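Long-range contacts in PmoF1 (Methylocystis sp. ATCC 49242, PDB 6P1E), which binds copper(II) through its PCu(A)C domain and probably acts as a copper chaperone in a methane-oxidizing bacterium: residues T39-V44 / F107-E112; G8-E13 / I33-D38. One frame throughout, in Å; residues are numbered along the deposited sequence.

In the fold
Contacts 1 and 2 lie side by side in one sheet, their centres about 10 Å apart. Both are partly buried, with an apolar side turned inward and lysines at the margin. They meet where Leu10 CD1 of contact 2 packs 3.5 Å from Phe107 CD1 of contact 1. Contact 1 joins the start of strand 41-47 to the turn between strands 100-107 and 111-120, and a buried carboxylate serves backbone N-H groups there. Contact 2 pairs the two arms of the hairpin formed by strands 10-18 and 27-35 through regular backbone bonds. Its outer face carries a copper ion, so Glu13 there faces a metal and a histidine instead.

Contact 1: residues T39-V44 / F107-E112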
ATOM      1  N   THR B  39     -15.713   6.170 -17.692  1.00 20.21           N
ATOM      2  CA  THR B  39     -14.986   5.684 -18.863  1.00 20.99           C
ATOM      3  C   THR B  39     -13.668   5.037 -18.439  1.00 19.32           C
ATOM      4  O   THR B  39     -13.069   5.441 -17.441  1.00 17.77           O
ATOM      5  CB  THR B  39     -14.702   6.817 -19.864  1.00 37.31           C
ATOM      6  OG1 THR B  39     -13.947   7.853 -19.224  1.00 43.53           O
ATOM      7  CG2 THR B  39     -16.005   7.390 -20.393  1.00 35.49           C
ATOM      8  N   PRO B  40     -13.214   4.022 -19.189  1.00 20.20           N
ATOM      9  CA  PRO B  40     -11.961   3.355 -18.825  1.00 19.30           C
ATOM     10  C   PRO B  40     -10.737   4.209 -19.125  1.00 18.93           C
ATOM     11  O   PRO B  40     -10.814   5.136 -19.934  1.00 19.88           O
ATOM     12  CB  PRO B  40     -11.971   2.098 -19.697  1.00 21.61           C
ATOM     13  CG  PRO B  40     -12.750   2.494 -20.897  1.00 24.59           C
ATOM     14  CD  PRO B  40     -13.807   3.446 -20.409  1.00 24.43           C
ATOM     15  N   ASP B  41      -9.623   3.892 -18.475  1.00 17.80           N
ATOM     16  CA  ASP B  41      -8.343   4.520 -18.774  1.00 17.70           C
ATOM     17  C   ASP B  41      -7.248   3.474 -18.614  1.00 17.46           C
ATOM     18  O   ASP B  41      -7.529   2.319 -18.291  1.00 17.43           O
ATOM     19  CB  ASP B  41      -8.091   5.724 -17.858  1.00 16.43           C
ATOM     20  CG  ASP B  41      -7.211   6.786 -18.507  1.00 20.24           C
ATOM     21  OD1 ASP B  41      -6.410   6.444 -19.405  1.00 18.19           O
ATOM     22  OD2 ASP B  41      -7.319   7.969 -18.118  1.00 17.74           O
ATOM     23  N   LYS B  42      -6.005   3.874 -18.854  1.00 17.52           N
ATOM     24  CA  LYS B  42      -4.869   2.967 -18.741  1.00 21.47           C
ATOM     25  C   LYS B  42      -3.639   3.722 -18.276  1.00 16.77           C
ATOM     26  O   LYS B  42      -3.398   4.836 -18.726  1.00 17.25           O
ATOM     27  CB  LYS B  42      -4.557   2.307 -20.087  1.00 25.66           C
ATOM     28  CG  LYS B  42      -5.700   1.551 -20.733  1.00 41.68           C
ATOM     29  CD  LYS B  42      -5.225   0.906 -22.029  1.00 34.27           C
ATOM     30  CE  LYS B  42      -6.367   0.268 -22.800  1.00 42.06           C
ATOM     31  NZ  LYS B  42      -5.903  -0.318 -24.088  1.00 58.67           N
ATOM     32  N   LEU B  43      -2.859   3.119 -17.384  1.00 16.83           N
ATOM     33  CA  LEU B  43      -1.512   3.607 -17.124  1.00 15.66           C
ATOM     34  C   LEU B  43      -0.611   3.003 -18.195  1.00 17.19           C
ATOM     35  O   LEU B  43      -0.400   1.789 -18.220  1.00 17.50           O
ATOM     36  CB  LEU B  43      -1.036   3.230 -15.721  1.00 14.26           C
ATOM     37  CG  LEU B  43       0.395   3.655 -15.376  1.00 16.49           C
ATOM     38  CD1 LEU B  43       0.523   5.170 -15.338  1.00 16.84           C
ATOM     39  CD2 LEU B  43       0.830   3.042 -14.053  1.00 15.72           C
ATOM     40  N   VAL B  44      -0.094   3.845 -19.085  1.00 18.36           N
ATOM     41  CA  VAL B  44       0.639   3.361 -20.253  1.00 20.20           C
ATOM     42  C   VAL B  44       2.142   3.610 -20.168  1.00 23.53           C
ATOM     43  O   VAL B  44       2.924   2.922 -20.823  1.00 22.59           O
ATOM     44  CB  VAL B  44       0.106   4.007 -21.551  1.00 21.87           C
ATOM     45  CG1 VAL B  44      -1.342   3.604 -21.783  1.00 28.54           C
ATOM     46  CG2 VAL B  44       0.247   5.527 -21.505  1.00 25.91           C
ATOM     47  N   PHE B 107      -1.269   8.578 -18.268  1.00 18.94           N
ATOM     48  CA  PHE B 107      -2.510   7.857 -18.515  1.00 18.91           C
ATOM     49  C   PHE B 107      -2.986   8.146 -19.933  1.00 19.95           C
ATOM     50  O   PHE B 107      -2.869   9.276 -20.407  1.00 20.44           O
ATOM     51  CB  PHE B 107      -3.573   8.252 -17.491  1.00 18.34           C
ATOM     52  CG  PHE B 107      -3.201   7.912 -16.077  1.00 17.59           C
ATOM     53  CD1 PHE B 107      -3.440   6.645 -15.567  1.00 17.73           C
ATOM     54  CD2 PHE B 107      -2.596   8.855 -15.261  1.00 17.16           C
ATOM     55  CE1 PHE B 107      -3.096   6.328 -14.264  1.00 17.28           C
ATOM     56  CE2 PHE B 107      -2.248   8.545 -13.958  1.00 16.58           C
ATOM     57  CZ  PHE B 107      -2.497   7.281 -13.460  1.00 16.54           C
ATOM     58  N   GLU B 108      -3.509   7.126 -20.608  1.00 20.66           N
ATOM     59  CA  GLU B 108      -3.899   7.259 -22.013  1.00 21.85           C
ATOM     60  C   GLU B 108      -4.887   8.401 -22.242  1.00 21.81           C
ATOM     61  O   GLU B 108      -4.747   9.164 -23.199  1.00 22.70           O
ATOM     62  CB  GLU B 108      -4.501   5.953 -22.538  1.00 22.93           C
ATOM     63  CG  GLU B 108      -4.867   6.020 -24.023  1.00 33.13           C
ATOM     64  CD  GLU B 108      -5.417   4.715 -24.567  1.00 57.66           C
ATOM     65  OE1 GLU B 108      -6.044   3.959 -23.795  1.00 57.31           O
ATOM     66  OE2 GLU B 108      -5.221   4.449 -25.772  1.00 70.97           O
ATOM     67  N   LYS B 109      -5.889   8.505 -21.374  1.00 21.29           N
ATOM     68  CA  LYS B 109      -6.939   9.512 -21.522  1.00 21.84           C
ATOM     69  C   LYS B 109      -6.725  10.724 -20.609  1.00 24.97           C
ATOM     70  O   LYS B 109      -6.844  11.866 -21.049  1.00 24.97           O
ATOM     71  CB  LYS B 109      -8.310   8.895 -21.229  1.00 22.54           C
ATOM     72  CG  LYS B 109      -8.649   7.667 -22.063  1.00 34.02           C
ATOM     73  CD  LYS B 109      -8.777   7.998 -23.541  1.00 49.50           C
ATOM     74  CE  LYS B 109      -9.135   6.763 -24.354  1.00 55.17           C
ATOM     75  NZ  LYS B 109      -9.282   7.062 -25.804  1.00 69.34           N
ATOM     76  N   ALA B 110      -6.408  10.471 -19.342  1.00 20.91           N
ATOM     77  CA  ALA B 110      -6.339  11.536 -18.342  1.00 20.97           C
ATOM     78  C   ALA B 110      -5.087  12.405 -18.475  1.00 31.87           C
ATOM     79  O   ALA B 110      -5.033  13.509 -17.936  1.00 22.07           O
ATOM     80  CB  ALA B 110      -6.403  10.936 -16.944  1.00 20.30           C
ATOM     81  N   GLY B 111      -4.092  11.909 -19.201  1.00 19.72           N
ATOM     82  CA  GLY B 111      -2.856  12.640 -19.413  1.00 24.42           C
ATOM     83  C   GLY B 111      -1.837  12.395 -18.318  1.00 18.96           C
ATOM     84  O   GLY B 111      -1.866  11.357 -17.655  1.00 19.75           O
ATOM     85  N   GLU B 112      -0.934  13.354 -18.134  1.00 20.37           N
ATOM     86  CA  GLU B 112       0.204  13.189 -17.234  1.00 19.84           C
ATOM     87  C   GLU B 112      -0.043  13.809 -15.858  1.00 17.94           C
ATOM     88  O   GLU B 112      -0.729  14.825 -15.735  1.00 19.89           O
ATOM     89  CB  GLU B 112       1.457  13.800 -17.866  1.00 30.25           C
ATOM     90  CG  GLU B 112       1.783  13.222 -19.238  1.00 35.76           C
ATOM     91  CD  GLU B 112       3.135  13.662 -19.765  1.00 51.60           C
ATOM     92  OE1 GLU B 112       3.717  14.605 -19.197  1.00 65.17           O
ATOM     93  OE2 GLU B 112       3.616  13.065 -20.752  1.00 45.34           O
TER
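Asp41 reaches across to the turn at Lys109 and Ala110 and holds its backbone through both carboxylate oxygens. From CB, the side chain is set with CG anti to the backbone N (chi1 -152°), which brings CG to 3.6 Å from Lys109 CB. Beyond CG the two oxygens divide the work. OD1 accepts from Lys109 N at 2.9 Å on its syn side, while Lys42 N of its own strand comes to the anti side from the opposite face of the carboxylate plane. OD2 uses its syn lone pair for Ala110 N, also at 2.9 Å, though this bond is more bent, with 135° at the hydrogen. The three bonds fix the rotation of the buried carboxylate, and the N-H groups would help to stabilise its charge. Aspartate suits the place, being short enough to meet successive N-H groups of the turn. Next along, Glu108 N donates to Lys42 O at 3.0 Å, in the carbonyl plane. On the inner face Leu43 lays CD1 over one face of the Phe107 ring, a CH-pi contact 4.2 Å from the centroid. Outside, the extended Lys42 and Glu108 chains run alongside each other, their charges near but beyond a salt bridge. Backbone bonds between Phe107 and Gly111 close the turn. This turn links strands 100-107 and 111-120 as a hairpin; Phe107 also packs on Val7, Val12 and Leu71, while strand 41-47 lies between strands 69-71 and 100-107.

Contact 2: residues G8-E13 / I33-D38; sequences GKLKVE and IHNNGD. With CU (copper (II) ion), chain F.
Glu13 and His34 stack on the outer face of the hairpin, beside the copper ion. The carboxylate lies over one face of the imidazole, the planes 17° apart, with OE2 3.4 Å above the ring plane and displaced toward the rim. His34 NE2 binds the copper at 2.0 Å, so Glu13 OE1, although close to NE2, finds no hydrogen there; it approaches the ion itself at a longer 2.8 Å. Histidine suits the place as a neutral nitrogen ligand, and the nearby carboxylate would help to balance the charge of the cation. Replacing Glu13 by alanine would remove the carboxylate, and the imidazole would probably lose the group stacked on that face and the copper a nearby negative charge. Beneath the site the packing is tight. Lys11 and His34 form a hydrogen-bonded antiparallel pair, with His34 N reaching Lys11 O at 2.8 Å and Lys11 N returning a bond to His34 O. At the strand end Asn35 OD1 accepts from Gly37 N in an Asx turn, and Leu10 CD2 rests 3.5 Å from that oxygen. Gly37 suits its place because a CB there would crowd Lys9 CB. The solvent side is looser: Lys9 lays CD along Gly37 CA but carries its amine away, and Lys11 crosses the Asn36 amide at about a right angle, its CG, CD and CE beside ND2. Strand 10-18 pairs with strands 4-7, 27-35 and 111-120, and Val12 packs inward on Leu105; strand 27-35 also pairs with 75-91, while His14 of the second subunit binds the same copper.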
ATOM      1  N   GLY B   8      -7.723  14.128 -13.910  1.00 19.88           N
ATOM      2  CA  GLY B   8      -9.044  13.849 -14.441  1.00 19.69           C
ATOM      3  C   GLY B   8      -9.920  13.303 -13.328  1.00 18.18           C
ATOM      4  O   GLY B   8      -9.979  13.879 -12.240  1.00 19.86           O
ATOM      5  N   LYS B   9     -10.580  12.180 -13.592  1.00 17.82           N
ATOM      6  CA  LYS B   9     -11.413  11.522 -12.589  1.00 18.19           C
ATOM      7  C   LYS B   9     -10.686  10.343 -11.950  1.00 17.80           C
ATOM      8  O   LYS B   9     -11.307   9.495 -11.306  1.00 15.81           O
ATOM      9  CB  LYS B   9     -12.732  11.062 -13.209  1.00 20.49           C
ATOM     10  CG  LYS B   9     -13.602  12.216 -13.675  1.00 23.83           C
ATOM     11  CD  LYS B   9     -14.986  11.749 -14.081  1.00 38.40           C
ATOM     12  CE  LYS B   9     -15.835  12.907 -14.583  1.00 59.72           C
ATOM     13  NZ  LYS B   9     -15.950  14.004 -13.580  1.00 71.61           N
ATOM     14  N   LEU B  10      -9.370  10.290 -12.142  1.00 13.43           N
ATOM     15  CA  LEU B  10      -8.531   9.295 -11.484  1.00 11.27           C
ATOM     16  C   LEU B  10      -7.946   9.850 -10.194  1.00 10.69           C
ATOM     17  O   LEU B  10      -7.702  11.051 -10.074  1.00 11.56           O
ATOM     18  CB  LEU B  10      -7.386   8.837 -12.395  1.00 13.40           C
ATOM     19  CG  LEU B  10      -7.737   8.427 -13.826  1.00 20.40           C
ATOM     20  CD1 LEU B  10      -6.478   7.992 -14.564  1.00 14.89           C
ATOM     21  CD2 LEU B  10      -8.773   7.321 -13.829  1.00 15.59           C
ATOM     22  N   LYS B  11      -7.715   8.964  -9.235  1.00  9.61           N
ATOM     23  CA  LYS B  11      -6.992   9.322  -8.023  1.00  9.51           C
ATOM     24  C   LYS B  11      -5.871   8.323  -7.830  1.00 10.54           C
ATOM     25  O   LYS B  11      -6.104   7.114  -7.821  1.00 10.07           O
ATOM     26  CB  LYS B  11      -7.910   9.341  -6.801  1.00 16.15           C
ATOM     27  CG  LYS B  11      -9.045  10.346  -6.888  1.00 36.00           C
ATOM     28  CD  LYS B  11      -9.594  10.677  -5.509  1.00 53.14           C
ATOM     29  CE  LYS B  11     -10.743  11.670  -5.592  1.00 59.04           C
ATOM     30  NZ  LYS B  11     -11.394  11.905  -4.273  1.00 68.68           N
ATOM     31  N   VAL B  12      -4.656   8.838  -7.682  1.00  6.97           N
ATOM     32  CA  VAL B  12      -3.500   8.007  -7.390  1.00  6.08           C
ATOM     33  C   VAL B  12      -3.203   8.190  -5.916  1.00  6.82           C
ATOM     34  O   VAL B  12      -2.792   9.267  -5.485  1.00  8.95           O
ATOM     35  CB  VAL B  12      -2.278   8.400  -8.241  1.00  9.02           C
ATOM     36  CG1 VAL B  12      -1.071   7.538  -7.886  1.00  9.72           C
ATOM     37  CG2 VAL B  12      -2.608   8.286  -9.722  1.00 12.66           C
ATOM     38  N   GLU B  13      -3.377   7.120  -5.150  1.00  6.54           N
ATOM     39  CA  GLU B  13      -3.308   7.213  -3.705  1.00  7.05           C
ATOM     40  C   GLU B  13      -2.076   6.496  -3.176  1.00  5.17           C
ATOM     41  O   GLU B  13      -1.741   5.387  -3.587  1.00  7.08           O
ATOM     42  CB  GLU B  13      -4.589   6.650  -3.080  1.00  9.61           C
ATOM     43  CG  GLU B  13      -5.834   7.415  -3.521  1.00  9.67           C
ATOM     44  CD  GLU B  13      -7.115   6.926  -2.870  1.00 30.81           C
ATOM     45  OE1 GLU B  13      -7.039   6.085  -1.957  1.00 17.80           O
ATOM     46  OE2 GLU B  13      -8.204   7.389  -3.273  1.00 19.75           O
ATOM     47  N   ILE B  33      -4.786   2.997  -7.471  1.00  8.24           N
ATOM     48  CA  ILE B  33      -5.339   3.878  -8.489  1.00 10.08           C
ATOM     49  C   ILE B  33      -6.838   3.660  -8.577  1.00 11.27           C
ATOM     50  O   ILE B  33      -7.310   2.569  -8.892  1.00 11.90           O
ATOM     51  CB  ILE B  33      -4.676   3.651  -9.859  1.00 11.44           C
ATOM     52  CG1 ILE B  33      -3.156   3.799  -9.727  1.00 12.29           C
ATOM     53  CG2 ILE B  33      -5.211   4.649 -10.882  1.00 10.86           C
ATOM     54  CD1 ILE B  33      -2.375   3.452 -10.983  1.00 16.12           C
ATOM     55  N   HIS B  34      -7.573   4.730  -8.286  1.00  8.98           N
ATOM     56  CA  HIS B  34      -9.026   4.726  -8.295  1.00  9.16           C
ATOM     57  C   HIS B  34      -9.517   5.432  -9.546  1.00 13.41           C
ATOM     58  O   HIS B  34      -9.137   6.574  -9.806  1.00 12.04           O
ATOM     59  CB  HIS B  34      -9.579   5.424  -7.050  1.00 10.33           C
ATOM     60  CG  HIS B  34      -9.240   4.740  -5.763  1.00  8.68           C
ATOM     61  ND1 HIS B  34     -10.192   4.141  -4.969  1.00 15.73           N
ATOM     62  CD2 HIS B  34      -8.055   4.556  -5.134  1.00 14.50           C
ATOM     63  CE1 HIS B  34      -9.611   3.617  -3.905  1.00 14.15           C
ATOM     64  NE2 HIS B  34      -8.315   3.857  -3.981  1.00  9.45           N
ATOM     65  N   ASN B  35     -10.354   4.750 -10.319  1.00 10.67           N
ATOM     66  CA  ASN B  35     -11.023   5.379 -11.445  1.00 11.52           C
ATOM     67  C   ASN B  35     -12.457   5.707 -11.056  1.00 11.91           C
ATOM     68  O   ASN B  35     -13.320   4.829 -11.017  1.00 12.49           O
ATOM     69  CB  ASN B  35     -10.997   4.476 -12.679  1.00 14.00           C
ATOM     70  CG  ASN B  35     -11.540   5.167 -13.916  1.00 15.80           C
ATOM     71  OD1 ASN B  35     -12.078   6.275 -13.838  1.00 13.70           O
ATOM     72  ND2 ASN B  35     -11.416   4.512 -15.064  1.00 14.70           N
ATOM     73  N   ASN B  36     -12.691   6.978 -10.749  1.00 11.77           N
ATOM     74  CA  ASN B  36     -13.999   7.440 -10.303  1.00 13.38           C
ATOM     75  C   ASN B  36     -14.846   7.947 -11.469  1.00 16.56           C
ATOM     76  O   ASN B  36     -15.913   8.533 -11.262  1.00 17.70           O
ATOM     77  CB  ASN B  36     -13.840   8.548  -9.258  1.00 16.54           C
ATOM     78  CG  ASN B  36     -13.164   8.060  -7.990  1.00 42.69           C
ATOM     79  OD1 ASN B  36     -13.391   6.935  -7.543  1.00 22.85           O
ATOM     80  ND2 ASN B  36     -12.323   8.906  -7.406  1.00 51.52           N
ATOM     81  N   GLY B  37     -14.373   7.715 -12.692  1.00 13.98           N
ATOM     82  CA  GLY B  37     -15.090   8.145 -13.880  1.00 16.38           C
ATOM     83  C   GLY B  37     -15.900   7.011 -14.480  1.00 21.72           C
ATOM     84  O   GLY B  37     -15.789   5.866 -14.038  1.00 16.07           O
ATOM     85  N   ASP B  38     -16.697   7.327 -15.497  1.00 18.04           N
ATOM     86  CA  ASP B  38     -17.576   6.354 -16.143  0.55 19.24           C
ATOM     87  C   ASP B  38     -16.954   5.781 -17.414  1.00 23.58           C
ATOM     88  O   ASP B  38     -17.596   5.015 -18.136  1.00 23.19           O
ATOM     89  CB  ASP B  38     -18.925   7.002 -16.475  0.55 20.61           C
ATOM     90  CG  ASP B  38     -19.844   7.096 -15.270  0.55 45.99           C
ATOM     91  OD1 ASP B  38     -19.974   6.094 -14.535  0.55 47.14           O
ATOM     92  OD2 ASP B  38     -20.443   8.171 -15.062  0.55 51.68           O
TER
HETATM   93 CU    CU F 201      -7.184   3.328  -2.433  1.00 14.12          CU